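Local coordinates for putative immunoglobulin-blocking virulence protein (Mycoplasma mycoides subsp. capri, PDB 7ADK) that probably acts as a mycoplasma virulence factor that binds and blocks host immunoglobulins, here assembled with a lipoprotein chain, at residues A514-P519 with F551-F556; A555-D560 with F611-G616; M575-R580 with S604-L609; T642-E647 with H678-N683; Y649-S654 with S687-G692. All coordinates share one frame; numbering follows the deposited sequence.

Interactions 1, 3 and 4 all reach one parallel sheet, in which strands 516-517, 553-555, 608-610, 640-643 and 676-679 follow each other in order; interaction 2 joins loops leaving two of them. Interactions 1 and 3, with centres about 10 Å apart, are buried and largely aromatic and apolar, since helix 567-579 packs against their strands. Interaction 2 shares A555 and F556 with interaction 1 but relies on a glutamine amide bond and packs against the lipoprotein chain. Interaction 4, partly buried, is amide-rich and touches that chain as well. Interaction 5 belongs to a separate three-stranded sheet, meets interaction 4 through F650 and F679, and sets a charged, hydroxyl-bearing face against an apolar one.

Interaction 1: A514-P519 with F551-F556; sequences AWSYNP and FNTLAF
Y517 turns the edge of its ring toward the face of F551, an edge-to-face pair with centroids 5.3 Å apart and planes at 74°. The two residues also meet through F551 CB, which lies at the tyrosine edge, near the ring plane, 3.5 Å from Y517 CD1. At the far end of the phenol, L554 CD2 comes to 3.4 Å from Y517 CZ; the two side chains run side by side and point the same way. Y517 owes this placement to a first torsion of 67°, which sets CG between its backbone N and carbonyl carbon. Elsewhere, S516 CB and A555 CB touch at 3.5 Å, and P519 CD sits over one face of F556, 4.3 Å from the ring centroid. The backbone link is a single clear bond, A555 N to Y517 O at 3.0 Å and nearly straight at 175°. N518 ND2 is bonded to D560 and W515 NE1 to N509 O, so these polar ends are fixed from outside the pair. F585 meets the rings of both Y517 and F551, while V576 of helix 567-579 closes on Y517, P519 and L554. The Y517-L554 bridge is parallel and joins 516-517, the outermost strand of the sheet within this chain, to its neighbour 553-555, an arrangement consistent with one edge of a leucine-rich-repeat-like parallel sheet.

Interaction 2: A555-D560 with F611-G616; sequences AFDQED and FSRVTG
Q558 and V614 bring their CA atoms within 4.4 Å where the type I turn F611-V614, closed by V614 N to F611 O at 3.0 Å, abuts the start of the 3-10 segment 558-560. The main side-chain grip is the amide of Q558: its OE1 accepts T615 N at 3.1 Å, almost straight (173°) but tilted from the carbonyl plane. T615 OG1 adds a weak bond to the same OE1. A bend at chi2 of 56° swings the glutamine amide back to T615. R613 passes D557 with its aliphatic part, R613 CD lying 3.5 Å from D557 OD1. The charged ends stay apart, with D557 OD2 and R613 NH1 4.6 Å from each other; D557 OD2 makes its salt bridge with K464, and D557 OD1 takes the backbone N of Q558. Deeper in, the F556 and F611 side chains lie alongside, F556 CD2 being 3.7 Å from F611 CE1. G681 of the lipoprotein chain packs on D557 and Q558, and its T683 on T615. The contact joins the loops that leave the C-terminal ends of two neighbouring parallel strands, 553-555 and 608-610, consistent with successive loops at one end of a leucine-rich-repeat-like parallel sheet.

Interaction 3: M575-R580 with S604-L609; sequences MVYYAR and SYPTGL
Y577 and P606 share the polar link of this contact: Y577 OH donates to P606 O at 2.8 Å. The hydroxyl meets the oxygen almost end-on (C=O...O 175°), and P606 O lies at the edge of the Y577 ring, near its plane. Aromatic contact comes next. Y605 directs its ring edge at the face of Y577, with centroids 5.6 Å apart and planes at 78°, and Y605 CB approaches Y577 CD1 to 3.8 Å. The hydroxyl of Y605 is engaged elsewhere, with the backbone N of K637. Apolar packing completes the set: V576 CG1, anti to the backbone N (chi1 -177°), reaches P606 CG at 3.5 Å, while Y577 CE1 comes to 4.1 Å from P606 CD. Both V576 and Y577 sit in the last turn of helix 567-579, which closes with a wider pi-type turn in which R580 N bonds M575 O at 2.8 Å. L554 of the neighbouring strand touches V576, Y577, P606 and L609, and so links helix and sheet. Strands 553-555 and 608-610 are parallel neighbours with this helix between them in sequence, the topology of a beta-alpha-beta crossover.

Interaction 4: T642-E647 with H678-N683; sequences TLYNNE and HFSNGN
L643 and H678 join the last two strands of the five-stranded parallel sheet, in an arrangement consistent with the last rung pair of a leucine-rich-repeat-like parallel sheet. L643 N gives its hydrogen to H678 O at 3.0 Å, with an angle at the hydrogen of 159°. L643 O is gripped twice: S680 N meets it at 3.0 Å close to the line of the carbonyl bond, and S680 OG comes from above the carbonyl plane at 3.2 Å. The serine hydroxyl reaches that oxygen because OG is anti to its own carbonyl carbon (chi1 -56°), beside the backbone N. Thus one residue of the turn after strand 676-679 supplies both donors.

Beyond the strands the asparagines take over. N645 OD1 accepts a weak bond from N646 N, while N645 ND2 serves N684 OD1 and Y649 O. N681 OD1 is held by N684 ND2 and, weakly, by G682 N; the amide planes of N645 and N681 stand 75° apart, so the two amides are not stacked. H678 NE2 is paired with E640 OE1. The lipoprotein chain supplies further partners: its S685 OG bonds N645 O, its K687 forms a salt bridge with E647, and its E669 takes N683 ND2.

Apolar contact lies on the L643-F679 side of the sheet, where the side chains run alongside each other. The phenylalanine also meets N645, whose CB approaches F679 CD1 to 3.9 Å, and F679 CE1 touches L643 CD1 at 3.7 Å.

Interaction 5: Y649-S654 with S687-G692; sequences YFEISS and SIRISG
Y649 and R689 lie flat on each other beside a small parallel sheet of three strands, where 650-652, an outer strand within this chain, pairs with the central 688-690. The guanidinium is stacked over the centre of the tyrosine ring at planes only 4° apart, and R689 CZ stands 3.7 Å from the Y649 ring centroid, a cation-pi geometry. A bend at the third torsion of R689 (-66°) after an extended start lays the group over the ring. E651, bridged to R689 across the strands, does not pair with this guanidinium: its carboxylate plane stands nearly square to the guanidinium, and E651 OE2 is 6.7 Å from R689 NE. The other face of the sheet is apolar. F650 and I688 point the same way, as do I652 and I688, with I652 CG2 and I688 CG2 at 3.7 Å; L704, Y707 and F708 of helix 698-709 pack against this side. Backbone bonds hold the parallel register, including R689 N to F650 O at 2.9 Å, I652 N to R689 O at 2.9 Å and S691 N to I652 O at 3.0 Å. The carboxylate of E651 turns instead to S691, whose OG donates to E651 OE2 at 2.6 Å, on the syn side and 31° out of the carboxylate plane.

Interaction 1: A514-P519 with F551-F556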
# COMPACT_ATOMS: atom_id res chain seq x y z
N ALA A 514 1.99 9.20 10.92
CA ALA A 514 1.06 10.26 10.56
C ALA A 514 -0.23 10.20 11.41
O ALA A 514 -1.31 10.01 10.88
CB ALA A 514 0.78 10.17 9.05
N TRP A 515 -0.12 10.34 12.72
CA TRP A 515 -1.20 10.73 13.63
C TRP A 515 -0.68 11.90 14.44
O TRP A 515 0.34 11.78 15.13
CB TRP A 515 -1.62 9.58 14.58
CG TRP A 515 -2.62 8.61 14.04
CD1 TRP A 515 -2.41 7.30 13.82
CD2 TRP A 515 -4.02 8.85 13.72
NE1 TRP A 515 -3.55 6.72 13.30
CE2 TRP A 515 -4.55 7.65 13.16
CE3 TRP A 515 -4.89 9.95 13.82
CZ2 TRP A 515 -5.83 7.61 12.61
CZ3 TRP A 515 -6.21 9.89 13.33
CH2 TRP A 515 -6.66 8.73 12.69
N SER A 516 -1.37 13.03 14.40
CA SER A 516 -0.95 14.25 15.11
C SER A 516 -2.08 14.82 15.95
O SER A 516 -3.25 14.65 15.62
CB SER A 516 -0.51 15.31 14.12
OG SER A 516 0.36 14.86 13.12
N TYR A 517 -1.74 15.58 16.97
CA TYR A 517 -2.66 16.49 17.63
C TYR A 517 -1.98 17.85 17.78
O TYR A 517 -0.76 17.94 17.86
CB TYR A 517 -3.15 15.91 18.97
CG TYR A 517 -2.11 15.77 20.06
CD1 TYR A 517 -1.23 14.68 20.04
CD2 TYR A 517 -2.03 16.70 21.12
CE1 TYR A 517 -0.29 14.50 21.07
CE2 TYR A 517 -1.08 16.53 22.14
CZ TYR A 517 -0.22 15.42 22.13
OH TYR A 517 0.64 15.21 23.15
N ASN A 518 -2.78 18.90 17.79
CA ASN A 518 -2.30 20.20 18.24
C ASN A 518 -2.37 20.22 19.77
O ASN A 518 -3.45 20.04 20.32
CB ASN A 518 -3.12 21.31 17.57
CG ASN A 518 -2.50 22.68 17.73
OD1 ASN A 518 -1.96 23.01 18.76
ND2 ASN A 518 -2.56 23.51 16.73
N PRO A 519 -1.27 20.43 20.51
CA PRO A 519 -1.34 20.40 21.96
C PRO A 519 -2.20 21.52 22.55
O PRO A 519 -2.84 21.32 23.56
CB PRO A 519 0.11 20.44 22.42
CG PRO A 519 0.85 21.14 21.28
CD PRO A 519 0.09 20.66 20.05
N PHE A 551 -0.24 8.90 19.82
CA PHE A 551 0.34 10.08 19.20
C PHE A 551 1.79 10.24 19.60
O PHE A 551 2.09 10.47 20.77
CB PHE A 551 -0.47 11.30 19.61
CG PHE A 551 -1.91 11.30 19.18
CD1 PHE A 551 -2.25 11.76 17.90
CD2 PHE A 551 -2.91 10.88 20.06
CE1 PHE A 551 -3.59 11.83 17.52
CE2 PHE A 551 -4.25 10.94 19.67
CZ PHE A 551 -4.60 11.42 18.40
N ASN A 552 2.71 10.21 18.64
CA ASN A 552 4.10 10.60 18.85
C ASN A 552 4.44 11.96 18.18
O ASN A 552 5.59 12.37 18.23
CB ASN A 552 5.01 9.44 18.42
CG ASN A 552 6.16 9.22 19.39
OD1 ASN A 552 6.99 10.08 19.63
ND2 ASN A 552 6.25 8.08 20.01
N THR A 553 3.46 12.66 17.60
CA THR A 553 3.64 13.95 16.90
C THR A 553 2.87 15.07 17.59
O THR A 553 1.72 14.89 17.94
CB THR A 553 3.18 13.87 15.43
OG1 THR A 553 3.95 12.95 14.73
CG2 THR A 553 3.31 15.17 14.65
N LEU A 554 3.51 16.24 17.69
CA LEU A 554 2.85 17.51 17.94
C LEU A 554 2.80 18.32 16.64
O LEU A 554 3.85 18.58 16.05
CB LEU A 554 3.62 18.28 19.03
CG LEU A 554 3.79 17.56 20.37
CD1 LEU A 554 4.47 18.49 21.36
CD2 LEU A 554 2.45 17.12 20.93
N ALA A 555 1.62 18.74 16.20
CA ALA A 555 1.41 19.48 14.95
C ALA A 555 0.71 20.82 15.20
O ALA A 555 -0.48 20.84 15.48
CB ALA A 555 0.64 18.61 13.97
N PHE A 556 1.41 21.94 15.07
CA PHE A 556 0.85 23.27 15.23
C PHE A 556 0.15 23.76 13.94
O PHE A 556 0.53 23.37 12.84
CB PHE A 556 1.94 24.22 15.74
CG PHE A 556 2.42 23.85 17.12
CD1 PHE A 556 1.75 24.36 18.25
CD2 PHE A 556 3.52 22.99 17.30
CE1 PHE A 556 2.19 24.02 19.54
CE2 PHE A 556 3.95 22.66 18.59
CZ PHE A 556 3.29 23.18 19.71

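Interaction 2: A555-D560 with F611-G616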
# COMPACT_ATOMS: atom_id res chain seq x y z
N ALA A 555 1.62 18.74 16.20
CA ALA A 555 1.41 19.48 14.95
C ALA A 555 0.71 20.82 15.20
O ALA A 555 -0.48 20.84 15.48
CB ALA A 555 0.64 18.61 13.97
N PHE A 556 1.41 21.94 15.07
CA PHE A 556 0.85 23.27 15.23
C PHE A 556 0.15 23.76 13.94
O PHE A 556 0.53 23.37 12.84
CB PHE A 556 1.94 24.22 15.74
CG PHE A 556 2.42 23.85 17.12
CD1 PHE A 556 1.75 24.36 18.25
CD2 PHE A 556 3.52 22.99 17.30
CE1 PHE A 556 2.19 24.02 19.54
CE2 PHE A 556 3.95 22.66 18.59
CZ PHE A 556 3.29 23.18 19.71
N ASP A 557 -0.87 24.60 14.07
CA ASP A 557 -1.66 25.12 12.95
C ASP A 557 -1.29 26.58 12.63
O ASP A 557 -0.53 27.22 13.35
CB ASP A 557 -3.17 24.89 13.22
CG ASP A 557 -4.02 24.74 11.94
OD1 ASP A 557 -3.50 24.99 10.83
OD2 ASP A 557 -5.20 24.35 12.05
N GLN A 558 -1.76 27.12 11.51
CA GLN A 558 -1.30 28.42 11.02
C GLN A 558 -1.60 29.60 11.95
O GLN A 558 -0.77 30.49 12.09
CB GLN A 558 -1.85 28.71 9.62
CG GLN A 558 -1.29 29.98 8.97
CD GLN A 558 0.23 30.02 8.86
OE1 GLN A 558 0.85 29.55 7.92
NE2 GLN A 558 0.92 30.59 9.82
N GLU A 559 -2.75 29.59 12.62
CA GLU A 559 -3.20 30.60 13.58
C GLU A 559 -2.41 30.61 14.91
O GLU A 559 -2.69 31.41 15.80
CB GLU A 559 -4.72 30.47 13.77
CG GLU A 559 -5.25 29.08 14.20
CD GLU A 559 -5.79 28.23 13.03
OE1 GLU A 559 -5.16 28.20 11.95
OE2 GLU A 559 -6.86 27.60 13.17
N ASP A 560 -1.40 29.75 15.07
CA ASP A 560 -0.52 29.66 16.24
C ASP A 560 0.80 30.45 16.08
O ASP A 560 1.69 30.34 16.92
CB ASP A 560 -0.24 28.18 16.58
CG ASP A 560 -1.49 27.30 16.75
OD1 ASP A 560 -2.54 27.80 17.19
OD2 ASP A 560 -1.39 26.08 16.51
N PHE A 611 5.51 21.10 11.46
CA PHE A 611 5.23 22.49 11.13
C PHE A 611 4.68 22.68 9.71
O PHE A 611 4.63 23.79 9.21
CB PHE A 611 6.46 23.34 11.43
CG PHE A 611 6.88 23.36 12.89
CD1 PHE A 611 6.02 23.92 13.85
CD2 PHE A 611 8.14 22.88 13.28
CE1 PHE A 611 6.43 24.03 15.19
CE2 PHE A 611 8.54 22.98 14.62
CZ PHE A 611 7.68 23.56 15.58
N SER A 612 4.19 21.63 9.04
CA SER A 612 3.63 21.69 7.68
C SER A 612 2.46 22.67 7.49
O SER A 612 2.28 23.20 6.40
CB SER A 612 3.12 20.31 7.28
OG SER A 612 4.15 19.37 7.37
N ARG A 613 1.66 22.92 8.52
CA ARG A 613 0.54 23.88 8.44
C ARG A 613 0.98 25.33 8.70
O ARG A 613 0.20 26.22 8.41
CB ARG A 613 -0.58 23.49 9.40
CG ARG A 613 -1.19 22.11 9.15
CD ARG A 613 -2.17 21.78 10.26
NE ARG A 613 -2.67 20.41 10.19
CZ ARG A 613 -3.17 19.70 11.18
NH1 ARG A 613 -3.29 20.16 12.38
NH2 ARG A 613 -3.57 18.50 10.98
N VAL A 614 2.18 25.58 9.23
CA VAL A 614 2.61 26.90 9.72
C VAL A 614 3.86 27.35 8.97
O VAL A 614 5.00 27.00 9.30
CB VAL A 614 2.70 26.92 11.25
CG1 VAL A 614 3.48 25.78 11.90
CG2 VAL A 614 3.25 28.23 11.79
N THR A 615 3.64 28.13 7.92
CA THR A 615 4.59 28.27 6.80
C THR A 615 5.83 29.12 7.10
O THR A 615 6.79 29.08 6.34
CB THR A 615 3.89 28.80 5.54
OG1 THR A 615 3.46 30.13 5.70
CG2 THR A 615 2.68 27.96 5.16
N GLY A 616 5.83 29.91 8.18
CA GLY A 616 6.96 30.79 8.52
C GLY A 616 8.15 30.11 9.20
O GLY A 616 9.26 30.60 9.12

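Interaction 3: M575-R580 with S604-L609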
# COMPACT_ATOMS: atom_id res chain seq x y z
N MET A 575 3.36 22.39 27.55
CA MET A 575 2.15 21.71 28.03
C MET A 575 2.35 20.20 28.06
O MET A 575 2.16 19.53 29.07
CB MET A 575 0.93 22.06 27.16
CG MET A 575 -0.35 21.74 27.93
SD MET A 575 -1.88 21.75 26.99
CE MET A 575 -1.76 20.13 26.24
N VAL A 576 2.81 19.65 26.94
CA VAL A 576 3.07 18.23 26.77
C VAL A 576 4.36 17.81 27.48
O VAL A 576 4.38 16.85 28.24
CB VAL A 576 3.15 17.92 25.28
CG1 VAL A 576 3.34 16.45 25.05
CG2 VAL A 576 1.90 18.39 24.57
N TYR A 577 5.44 18.54 27.25
CA TYR A 577 6.76 18.15 27.70
C TYR A 577 6.99 18.32 29.20
O TYR A 577 7.87 17.65 29.71
CB TYR A 577 7.82 18.85 26.84
CG TYR A 577 7.87 18.46 25.35
CD1 TYR A 577 7.25 17.29 24.87
CD2 TYR A 577 8.57 19.27 24.42
CE1 TYR A 577 7.33 16.93 23.53
CE2 TYR A 577 8.64 18.91 23.06
CZ TYR A 577 8.01 17.73 22.61
OH TYR A 577 8.08 17.36 21.30
N TYR A 578 6.22 19.14 29.94
CA TYR A 578 6.40 19.34 31.39
C TYR A 578 5.15 19.71 32.20
O TYR A 578 4.97 19.15 33.27
CB TYR A 578 7.48 20.38 31.69
CG TYR A 578 8.87 20.04 31.19
CD1 TYR A 578 9.65 19.09 31.88
CD2 TYR A 578 9.38 20.65 30.03
CE1 TYR A 578 10.92 18.73 31.39
CE2 TYR A 578 10.64 20.29 29.54
CZ TYR A 578 11.42 19.34 30.22
OH TYR A 578 12.63 19.01 29.72
N ALA A 579 4.29 20.62 31.74
CA ALA A 579 3.20 21.13 32.58
C ALA A 579 2.06 20.13 32.81
O ALA A 579 1.41 20.16 33.85
CB ALA A 579 2.68 22.44 31.98
N ARG A 580 1.81 19.21 31.87
CA ARG A 580 0.85 18.09 31.98
C ARG A 580 1.53 16.73 31.77
O ARG A 580 0.86 15.72 31.58
CB ARG A 580 -0.36 18.32 31.06
CG ARG A 580 -1.23 19.49 31.50
CD ARG A 580 -2.35 19.83 30.51
NE ARG A 580 -3.46 18.88 30.60
CZ ARG A 580 -4.53 18.83 29.82
NH1 ARG A 580 -5.44 17.94 30.04
NH2 ARG A 580 -4.74 19.65 28.84
N SER A 604 8.42 9.31 28.97
CA SER A 604 8.24 9.49 27.53
C SER A 604 7.45 10.76 27.19
O SER A 604 6.77 11.33 28.03
CB SER A 604 7.60 8.24 26.95
OG SER A 604 7.37 8.37 25.58
N TYR A 605 7.59 11.24 25.96
CA TYR A 605 6.97 12.43 25.38
C TYR A 605 6.87 12.24 23.87
O TYR A 605 7.68 11.49 23.33
CB TYR A 605 7.82 13.67 25.74
CG TYR A 605 9.32 13.56 25.48
CD1 TYR A 605 10.13 12.89 26.41
CD2 TYR A 605 9.90 14.09 24.31
CE1 TYR A 605 11.50 12.72 26.17
CE2 TYR A 605 11.28 13.94 24.08
CZ TYR A 605 12.08 13.25 25.00
OH TYR A 605 13.42 13.14 24.80
N PRO A 606 5.97 12.91 23.14
CA PRO A 606 5.92 12.84 21.68
C PRO A 606 7.16 13.49 21.05
O PRO A 606 7.37 14.70 21.11
CB PRO A 606 4.61 13.49 21.26
CG PRO A 606 4.22 14.33 22.44
CD PRO A 606 4.85 13.65 23.64
N THR A 607 8.01 12.65 20.46
CA THR A 607 9.33 12.97 19.91
C THR A 607 9.30 13.55 18.48
O THR A 607 10.35 13.88 17.95
CB THR A 607 10.27 11.75 19.94
OG1 THR A 607 9.79 10.71 19.13
CG2 THR A 607 10.48 11.21 21.34
N GLY A 608 8.13 13.70 17.86
CA GLY A 608 7.97 14.37 16.57
C GLY A 608 7.42 15.80 16.67
O GLY A 608 6.52 16.06 17.45
N LEU A 609 7.93 16.71 15.82
CA LEU A 609 7.34 18.02 15.55
C LEU A 609 6.98 18.18 14.08
O LEU A 609 7.83 18.03 13.21
CB LEU A 609 8.29 19.15 15.99
CG LEU A 609 8.17 19.57 17.46
CD1 LEU A 609 9.28 20.55 17.78
CD2 LEU A 609 6.86 20.28 17.75

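Interaction 4: T642-E647 with H678-N683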
# COMPACT_ATOMS: atom_id res chain seq x y z
N THR A 642 9.20 17.89 10.67
CA THR A 642 8.59 18.21 9.37
C THR A 642 8.40 19.72 9.25
O THR A 642 7.91 20.37 10.16
CB THR A 642 7.28 17.45 9.13
OG1 THR A 642 7.43 16.08 9.37
CG2 THR A 642 6.83 17.60 7.68
N LEU A 643 8.81 20.27 8.12
CA LEU A 643 8.79 21.68 7.77
C LEU A 643 7.92 21.90 6.54
O LEU A 643 7.89 21.10 5.61
CB LEU A 643 10.23 22.13 7.53
CG LEU A 643 11.15 22.09 8.75
CD1 LEU A 643 12.58 22.40 8.36
CD2 LEU A 643 10.70 23.06 9.82
N TYR A 644 7.26 23.04 6.48
CA TYR A 644 6.66 23.49 5.25
C TYR A 644 7.71 23.84 4.20
O TYR A 644 8.65 24.58 4.48
CB TYR A 644 5.75 24.67 5.52
CG TYR A 644 5.10 25.19 4.27
CD1 TYR A 644 4.04 24.46 3.70
CD2 TYR A 644 5.56 26.36 3.66
CE1 TYR A 644 3.42 24.94 2.54
CE2 TYR A 644 4.93 26.85 2.51
CZ TYR A 644 3.85 26.14 1.96
OH TYR A 644 3.18 26.64 0.91
N ASN A 645 7.54 23.35 2.96
CA ASN A 645 8.21 23.91 1.79
C ASN A 645 7.36 23.83 0.52
O ASN A 645 6.53 22.94 0.36
CB ASN A 645 9.60 23.29 1.59
CG ASN A 645 10.47 24.19 0.75
OD1 ASN A 645 10.28 25.39 0.67
ND2 ASN A 645 11.43 23.66 0.06
N ASN A 646 7.59 24.78 -0.38
CA ASN A 646 6.68 25.23 -1.43
C ASN A 646 7.31 25.14 -2.83
O ASN A 646 6.61 25.04 -3.84
CB ASN A 646 6.38 26.69 -1.04
CG ASN A 646 5.16 27.32 -1.68
OD1 ASN A 646 4.58 26.83 -2.62
ND2 ASN A 646 4.71 28.43 -1.17
N GLU A 647 8.63 25.17 -2.89
CA GLU A 647 9.47 25.21 -4.09
C GLU A 647 10.53 24.10 -4.03
O GLU A 647 10.77 23.54 -2.96
CB GLU A 647 10.16 26.58 -4.21
CG GLU A 647 9.23 27.75 -4.56
CD GLU A 647 8.70 28.58 -3.39
OE1 GLU A 647 9.26 28.57 -2.28
OE2 GLU A 647 7.69 29.29 -3.61
N HIS A 678 11.99 16.34 7.32
CA HIS A 678 11.03 16.16 6.23
C HIS A 678 10.52 17.51 5.72
O HIS A 678 10.50 18.48 6.46
CB HIS A 678 9.83 15.35 6.71
CG HIS A 678 10.06 13.89 6.92
ND1 HIS A 678 10.05 12.91 5.93
CD2 HIS A 678 10.15 13.29 8.13
CE1 HIS A 678 10.14 11.74 6.58
NE2 HIS A 678 10.21 11.95 7.90
N PHE A 679 10.01 17.55 4.50
CA PHE A 679 9.35 18.73 3.92
C PHE A 679 7.99 18.38 3.33
O PHE A 679 7.83 17.31 2.76
CB PHE A 679 10.27 19.38 2.89
CG PHE A 679 11.56 19.93 3.43
CD1 PHE A 679 11.54 21.11 4.17
CD2 PHE A 679 12.78 19.28 3.20
CE1 PHE A 679 12.72 21.63 4.71
CE2 PHE A 679 13.97 19.80 3.74
CZ PHE A 679 13.94 20.97 4.50
N SER A 680 7.03 19.30 3.39
CA SER A 680 5.65 19.06 2.92
C SER A 680 5.50 18.68 1.43
O SER A 680 4.51 18.05 1.06
CB SER A 680 4.80 20.30 3.20
OG SER A 680 4.85 20.64 4.56
N ASN A 681 6.47 19.02 0.59
CA ASN A 681 6.48 18.74 -0.85
C ASN A 681 7.22 17.44 -1.25
O ASN A 681 6.74 16.69 -2.10
CB ASN A 681 7.05 19.98 -1.57
CG ASN A 681 8.46 20.33 -1.16
OD1 ASN A 681 8.95 19.93 -0.12
ND2 ASN A 681 9.20 21.00 -1.99
N GLY A 682 8.42 17.18 -0.71
CA GLY A 682 9.37 16.17 -1.19
C GLY A 682 10.14 16.45 -2.51
O GLY A 682 11.07 15.71 -2.84
N ASN A 683 9.85 17.54 -3.23
CA ASN A 683 10.54 18.01 -4.46
C ASN A 683 11.90 18.67 -4.22
O ASN A 683 12.45 19.27 -5.14
CB ASN A 683 9.61 18.95 -5.26
CG ASN A 683 8.39 18.27 -5.85
OD1 ASN A 683 7.61 17.66 -5.15
ND2 ASN A 683 8.23 18.29 -7.15

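Interaction 5: Y649-S654 with S687-G692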
# COMPACT_ATOMS: atom_id res chain seq x y z
N TYR A 649 13.66 24.32 -4.04
CA TYR A 649 14.72 24.78 -3.17
C TYR A 649 14.20 25.02 -1.75
O TYR A 649 13.13 25.57 -1.55
CB TYR A 649 15.38 26.04 -3.77
CG TYR A 649 14.44 27.19 -4.09
CD1 TYR A 649 13.85 27.29 -5.36
CD2 TYR A 649 14.18 28.17 -3.13
CE1 TYR A 649 12.99 28.36 -5.66
CE2 TYR A 649 13.32 29.25 -3.42
CZ TYR A 649 12.72 29.35 -4.69
OH TYR A 649 11.90 30.39 -4.97
N PHE A 650 14.95 24.61 -0.74
CA PHE A 650 14.69 25.04 0.62
C PHE A 650 15.34 26.41 0.85
O PHE A 650 16.54 26.51 1.10
CB PHE A 650 15.17 23.97 1.61
CG PHE A 650 15.05 24.38 3.06
CD1 PHE A 650 13.79 24.71 3.60
CD2 PHE A 650 16.19 24.47 3.87
CE1 PHE A 650 13.69 25.13 4.93
CE2 PHE A 650 16.09 24.89 5.20
CZ PHE A 650 14.83 25.22 5.73
N GLU A 651 14.57 27.48 0.73
CA GLU A 651 15.02 28.84 0.99
C GLU A 651 15.19 29.06 2.49
O GLU A 651 14.28 28.81 3.28
CB GLU A 651 14.05 29.84 0.34
CG GLU A 651 14.61 31.25 0.14
CD GLU A 651 14.59 32.15 1.37
OE1 GLU A 651 13.79 31.93 2.31
OE2 GLU A 651 15.36 33.14 1.40
N ILE A 652 16.37 29.51 2.91
CA ILE A 652 16.65 29.87 4.30
C ILE A 652 17.55 31.11 4.37
O ILE A 652 18.52 31.22 3.62
CB ILE A 652 17.13 28.64 5.09
CG1 ILE A 652 17.27 28.93 6.60
CG2 ILE A 652 18.44 28.05 4.56
CD1 ILE A 652 17.21 27.70 7.48
N SER A 653 17.23 32.04 5.26
CA SER A 653 18.07 33.19 5.60
C SER A 653 19.40 32.73 6.24
O SER A 653 19.58 31.56 6.58
CB SER A 653 17.29 34.14 6.51
OG SER A 653 17.96 35.36 6.73
N SER A 654 20.32 33.63 6.55
CA SER A 654 21.46 33.33 7.43
C SER A 654 21.06 33.39 8.93
O SER A 654 21.72 34.03 9.74
CB SER A 654 22.65 34.21 7.04
OG SER A 654 23.86 33.59 7.36
N SER A 687 18.75 22.68 -4.43
CA SER A 687 19.58 22.99 -3.27
C SER A 687 18.85 23.54 -2.04
O SER A 687 17.74 24.05 -2.12
CB SER A 687 20.60 24.04 -3.71
OG SER A 687 21.17 23.71 -4.95
N ILE A 688 19.56 23.59 -0.93
CA ILE A 688 19.29 24.60 0.10
C ILE A 688 19.74 25.95 -0.47
O ILE A 688 20.93 26.15 -0.73
CB ILE A 688 20.04 24.28 1.40
CG1 ILE A 688 19.53 22.94 1.96
CG2 ILE A 688 19.88 25.42 2.41
CD1 ILE A 688 20.17 22.57 3.29
N ARG A 689 18.82 26.89 -0.68
CA ARG A 689 19.13 28.26 -1.10
C ARG A 689 19.41 29.09 0.14
O ARG A 689 18.52 29.33 0.94
CB ARG A 689 17.97 28.81 -1.95
CG ARG A 689 18.11 30.31 -2.26
CD ARG A 689 16.96 30.89 -3.09
NE ARG A 689 16.88 30.34 -4.46
CZ ARG A 689 16.08 30.78 -5.41
NH1 ARG A 689 15.31 31.81 -5.26
NH2 ARG A 689 16.02 30.18 -6.56
N ILE A 690 20.65 29.55 0.27
CA ILE A 690 21.08 30.42 1.37
C ILE A 690 20.97 31.86 0.88
O ILE A 690 21.64 32.25 -0.08
CB ILE A 690 22.50 30.03 1.82
CG1 ILE A 690 22.53 28.58 2.35
CG2 ILE A 690 23.00 31.02 2.89
CD1 ILE A 690 23.90 28.07 2.77
N SER A 691 20.13 32.67 1.52
CA SER A 691 19.93 34.09 1.21
C SER A 691 20.55 35.01 2.28
O SER A 691 20.86 34.59 3.39
CB SER A 691 18.44 34.36 0.97
OG SER A 691 17.68 34.18 2.14
N GLY A 692 20.76 36.29 1.94
CA GLY A 692 21.39 37.31 2.79
C GLY A 692 22.93 37.32 2.79
O GLY A 692 23.57 36.33 2.46